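Local coordinates for uncharacterized protein LPG1670 (Legionella pneumophila subsp. pneumophila, PDB 5T2X) that is of unknown function but folds as an all-helical protein and belongs to the uncharacterised DUF5630 family, at residues A[141-144]-A[145-148]; A[255-258]-A[259-263]. One frame throughout, in Å; residues are numbered along the deposited sequence.

Contact 1. Residues A[141-144]-A[145-148]; sequences WAYE and KYKM
K145 lays its aliphatic chain against the indole of W141, one turn earlier in the same helix. K145 CG sits 4.1 Å above the plane of the W141 ring system, over one face but off to its margin. From there a bend at chi2 (-86°) slants the chain past the pyrrole side, where K145 CE comes 3.4 Å from W141 NE1. K145 CG also lies 3.2 Å from W141 O, the carbonyl that accepts the K145 N-H.

That bond begins a run of i to i+4 hydrogen bonds, the signature of an alpha-helix. Y146 N reaches A142 O and K147 N reaches Y143 O, the shortest of the set at 2.7 Å. M148 N closes the run on E144 O with an N-H...O angle of 142°, more bent than the others, as the helix gives way to a turn at the selenomethionine.

The solvent side is looser. E144 and K147 run side by side in the same direction, K147 fully extended, and the nearest approach of the two side chains is E144 OE1 to K147 CD at 3.9 Å. Their charged atoms, OE1 of E144 and NZ of K147, stay 4.8 Å apart, so any attraction is probably weak. On the side of Y143, which is partly covered, Y143 CE2 comes only to 4.3 Å from K147 CD.

Residues 141-147 form the C-terminal end of helix 132-147. A142 and Y143 rest on T157 of helix 153-167, while W141 meets the ring of F115. Y143 and Y146 both lean on L183 of helix 169-185, where the hydroxyl of Y143 hydrogen-bonds to N182 O.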
loop_
_atom_site.group_PDB
_atom_site.type_symbol
_atom_site.label_atom_id
_atom_site.label_comp_id
_atom_site.label_asym_id
_atom_site.label_seq_id
_atom_site.Cartn_x
_atom_site.Cartn_y
_atom_site.Cartn_z
ATOM N N TRP A 141 -13.037 5.009 1.002
ATOM C CA TRP A 141 -13.770 5.976 0.190
ATOM C C TRP A 141 -14.770 5.283 -0.725
ATOM O O TRP A 141 -15.931 5.692 -0.820
ATOM C CB TRP A 141 -12.783 6.817 -0.621
ATOM C CG TRP A 141 -13.396 7.559 -1.768
ATOM C CD1 TRP A 141 -14.173 8.680 -1.699
ATOM C CD2 TRP A 141 -13.263 7.249 -3.161
ATOM N NE1 TRP A 141 -14.539 9.079 -2.961
ATOM C CE2 TRP A 141 -13.993 8.218 -3.877
ATOM C CE3 TRP A 141 -12.599 6.242 -3.870
ATOM C CZ2 TRP A 141 -14.081 8.210 -5.267
ATOM C CZ3 TRP A 141 -12.687 6.236 -5.252
ATOM C CH2 TRP A 141 -13.422 7.213 -5.935
ATOM N N ALA A 142 -14.335 4.221 -1.409
ATOM C CA ALA A 142 -15.237 3.521 -2.314
ATOM C C ALA A 142 -16.309 2.752 -1.555
ATOM O O ALA A 142 -17.427 2.592 -2.059
ATOM C CB ALA A 142 -14.445 2.583 -3.224
ATOM N N TYR A 143 -16.000 2.280 -0.345
ATOM C CA TYR A 143 -16.997 1.549 0.431
ATOM C C TYR A 143 -18.122 2.468 0.888
ATOM O O TYR A 143 -19.296 2.084 0.849
ATOM C CB TYR A 143 -16.345 0.868 1.633
ATOM C CG TYR A 143 -17.337 0.129 2.503
ATOM C CD1 TYR A 143 -17.871 -1.087 2.097
ATOM C CD2 TYR A 143 -17.746 0.650 3.724
ATOM C CE1 TYR A 143 -18.782 -1.767 2.883
ATOM C CE2 TYR A 143 -18.656 -0.024 4.520
ATOM C CZ TYR A 143 -19.170 -1.231 4.094
ATOM O OH TYR A 143 -20.076 -1.910 4.877
ATOM N N GLU A 144 -17.784 3.681 1.330
ATOM C CA GLU A 144 -18.818 4.629 1.731
ATOM C C GLU A 144 -19.660 5.061 0.537
ATOM O O GLU A 144 -20.866 5.289 0.675
ATOM C CB GLU A 144 -18.186 5.839 2.418
ATOM C CG GLU A 144 -17.483 5.508 3.728
ATOM C CD GLU A 144 -18.425 4.936 4.775
ATOM O OE1 GLU A 144 -19.621 5.303 4.775
ATOM O OE2 GLU A 144 -17.971 4.113 5.598
ATOM N N LYS A 145 -19.040 5.180 -0.641
ATOM C CA LYS A 145 -19.804 5.429 -1.860
ATOM C C LYS A 145 -20.767 4.280 -2.136
ATOM O O LYS A 145 -21.938 4.497 -2.467
ATOM C CB LYS A 145 -18.857 5.624 -3.046
ATOM C CG LYS A 145 -17.999 6.873 -2.978
ATOM C CD LYS A 145 -18.722 8.071 -3.554
ATOM C CE LYS A 145 -17.852 9.314 -3.512
ATOM N NZ LYS A 145 -18.555 10.502 -4.070
ATOM N N TYR A 146 -20.280 3.045 -2.006
ATOM C CA TYR A 146 -21.137 1.882 -2.202
ATOM C C TYR A 146 -22.225 1.818 -1.139
ATOM O O TYR A 146 -23.378 1.487 -1.440
ATOM C CB TYR A 146 -20.286 0.610 -2.193
ATOM C CG TYR A 146 -21.075 -0.679 -2.187
ATOM C CD1 TYR A 146 -21.930 -0.999 -3.232
ATOM C CD2 TYR A 146 -20.944 -1.589 -1.146
ATOM C CE1 TYR A 146 -22.646 -2.181 -3.233
ATOM C CE2 TYR A 146 -21.654 -2.772 -1.138
ATOM C CZ TYR A 146 -22.502 -3.063 -2.184
ATOM O OH TYR A 146 -23.210 -4.240 -2.181
ATOM N N LYS A 147 -21.880 2.151 0.106
ATOM C CA LYS A 147 -22.843 2.064 1.198
ATOM C C LYS A 147 -23.992 3.051 1.028
ATOM O O LYS A 147 -25.125 2.751 1.420
ATOM C CB LYS A 147 -22.134 2.296 2.532
ATOM C CG LYS A 147 -23.007 2.103 3.759
ATOM C CD LYS A 147 -22.206 2.333 5.031
ATOM C CE LYS A 147 -23.059 2.131 6.271
ATOM N NZ LYS A 147 -22.285 2.394 7.516
HETATM N N MSE A 148 -23.733 4.218 0.445
HETATM C CA MSE A 148 -24.779 5.226 0.309
HETATM C C MSE A 148 -25.621 5.028 -0.951
HETATM O O MSE A 148 -26.525 5.819 -1.223
HETATM C CB MSE A 148 -24.180 6.636 0.323
HETATM C CG MSE A 148 -23.439 7.036 -0.939
HETATM SE SE MSE A 148 -22.903 8.916 -0.885
HETATM C CE MSE A 148 -21.986 9.020 -2.596
#

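Contact 2. Residues A[255-258]-A[259-263]; sequences LNKI and YDKAS
Y259 turns the edge of its ring to the backbone of L255: Y259 CD1 comes within 3.1 Å of L255 O, which lies in the ring plane. The same oxygen takes the Y259 N-H in an almost straight bond (171°), and further out L255 CD2 packs 4.3 Å from Y259 CE1.

K261 can be followed outward. K261 CB sits 3.5 Å from K257 O, and K261 CG, placed beside the backbone N by chi1 of -72°, closes to 3.2 Å from that oxygen. K261 CD is still near K257 O and also lies 4.3 Å from K257 CG. A bend at chi3 then carries CE and NZ away, the amine making a weak, long ion pair with E199 of helix 191-207.

Backbone bonds from i+4 to i make this regular alpha-helix within helix 252-272, and S263 adds a familiar helical feature. Its OG donates back to Y259 O, so that carbonyl is gripped by S263 N and S263 OG from opposite faces of its plane. On the exposed side, D260 OD1 stands 2.9 Å from N256 O. Both are acceptors, so their closeness would probably disfavour a negative charge on the aspartate.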
loop_
_atom_site.group_PDB
_atom_site.type_symbol
_atom_site.label_atom_id
_atom_site.label_comp_id
_atom_site.label_asym_id
_atom_site.label_seq_id
_atom_site.Cartn_x
_atom_site.Cartn_y
_atom_site.Cartn_z
ATOM N N LEU A 255 -14.761 -25.873 3.865
ATOM C CA LEU A 255 -13.635 -25.457 4.696
ATOM C C LEU A 255 -12.322 -26.026 4.171
ATOM O O LEU A 255 -11.331 -25.301 4.026
ATOM C CB LEU A 255 -13.864 -25.881 6.146
ATOM C CG LEU A 255 -14.817 -25.021 6.978
ATOM C CD1 LEU A 255 -14.899 -25.545 8.402
ATOM C CD2 LEU A 255 -14.375 -23.566 6.968
ATOM N N ASN A 256 -12.296 -27.331 3.882
ATOM C CA ASN A 256 -11.074 -27.954 3.382
ATOM C C ASN A 256 -10.639 -27.350 2.055
ATOM O O ASN A 256 -9.436 -27.243 1.787
ATOM C CB ASN A 256 -11.274 -29.464 3.237
ATOM C CG ASN A 256 -11.455 -30.159 4.571
ATOM O OD1 ASN A 256 -10.797 -29.819 5.555
ATOM N ND2 ASN A 256 -12.353 -31.136 4.614
ATOM N N LYS A 257 -11.594 -26.945 1.218
ATOM C CA LYS A 257 -11.240 -26.309 -0.046
ATOM C C LYS A 257 -10.617 -24.938 0.183
ATOM O O LYS A 257 -9.659 -24.563 -0.501
ATOM C CB LYS A 257 -12.476 -26.200 -0.940
ATOM C CG LYS A 257 -12.191 -25.677 -2.341
ATOM C CD LYS A 257 -11.276 -26.618 -3.115
ATOM C CE LYS A 257 -11.883 -28.009 -3.239
ATOM N NZ LYS A 257 -13.199 -27.985 -3.937
ATOM N N ILE A 258 -11.141 -24.182 1.152
ATOM C CA ILE A 258 -10.614 -22.848 1.420
ATOM C C ILE A 258 -9.246 -22.934 2.087
ATOM O O ILE A 258 -8.327 -22.181 1.745
ATOM C CB ILE A 258 -11.617 -22.045 2.271
ATOM C CG1 ILE A 258 -12.916 -21.825 1.493
ATOM C CG2 ILE A 258 -11.016 -20.714 2.698
ATOM C CD1 ILE A 258 -13.986 -21.096 2.276
ATOM N N TYR A 259 -9.088 -23.852 3.046
ATOM C CA TYR A 259 -7.796 -24.019 3.705
ATOM C C TYR A 259 -6.723 -24.460 2.717
ATOM O O TYR A 259 -5.566 -24.033 2.815
ATOM C CB TYR A 259 -7.914 -25.025 4.850
ATOM C CG TYR A 259 -8.346 -24.430 6.173
ATOM C CD1 TYR A 259 -9.690 -24.263 6.477
ATOM C CD2 TYR A 259 -7.408 -24.046 7.123
ATOM C CE1 TYR A 259 -10.089 -23.725 7.688
ATOM C CE2 TYR A 259 -7.796 -23.506 8.336
ATOM C CZ TYR A 259 -9.138 -23.348 8.613
ATOM O OH TYR A 259 -9.533 -22.811 9.819
ATOM N N ASP A 260 -7.086 -25.313 1.757
ATOM C CA ASP A 260 -6.114 -25.763 0.766
ATOM C C ASP A 260 -5.744 -24.640 -0.195
ATOM O O ASP A 260 -4.578 -24.513 -0.588
ATOM C CB ASP A 260 -6.659 -26.970 0.003
ATOM C CG ASP A 260 -6.675 -28.233 0.844
ATOM O OD1 ASP A 260 -6.654 -28.124 2.089
ATOM O OD2 ASP A 260 -6.711 -29.336 0.259
ATOM N N LYS A 261 -6.720 -23.818 -0.588
ATOM C CA LYS A 261 -6.423 -22.689 -1.465
ATOM C C LYS A 261 -5.538 -21.666 -0.765
ATOM O O LYS A 261 -4.633 -21.094 -1.383
ATOM C CB LYS A 261 -7.718 -22.038 -1.949
ATOM C CG LYS A 261 -8.493 -22.863 -2.967
ATOM C CD LYS A 261 -9.828 -22.216 -3.307
ATOM C CE LYS A 261 -9.640 -20.819 -3.880
ATOM N NZ LYS A 261 -10.942 -20.168 -4.196
ATOM N N ALA A 262 -5.779 -21.426 0.527
ATOM C CA ALA A 262 -4.959 -20.474 1.266
ATOM C C ALA A 262 -3.529 -20.978 1.419
ATOM O O ALA A 262 -2.574 -20.207 1.262
ATOM C CB ALA A 262 -5.581 -20.197 2.634
ATOM N N SER A 263 -3.361 -22.267 1.724
ATOM C CA SER A 263 -2.021 -22.827 1.863
ATOM C C SER A 263 -1.281 -22.830 0.531
ATOM O O SER A 263 -0.077 -22.558 0.484
ATOM C CB SER A 263 -2.097 -24.243 2.434
ATOM O OG SER A 263 -2.677 -24.244 3.726
#

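Contacts 1 and 2 are both local, each within a single helix; their centres lie about 30 Å apart and their nearest atoms about 20 Å apart. Contact 1 ends helix 132-147, where the chain turns off; contact 2 lies inside the last helix, 252-272, with regular turns continuing beyond it. Both are partly buried, with two buried and three exposed residues apiece. Different helices pack on them: 153-167 and 169-185 on 141-148, 191-207 and 237-248 on 255-263. Their chemistry differs accordingly. Contact 1 buries W141, with A142, and anchors a partly covered tyrosine's hydroxyl on another helix, while contact 2 buries I258 and A262, and its side-chain bond, S263 OG to Y259 O, stays within the helix.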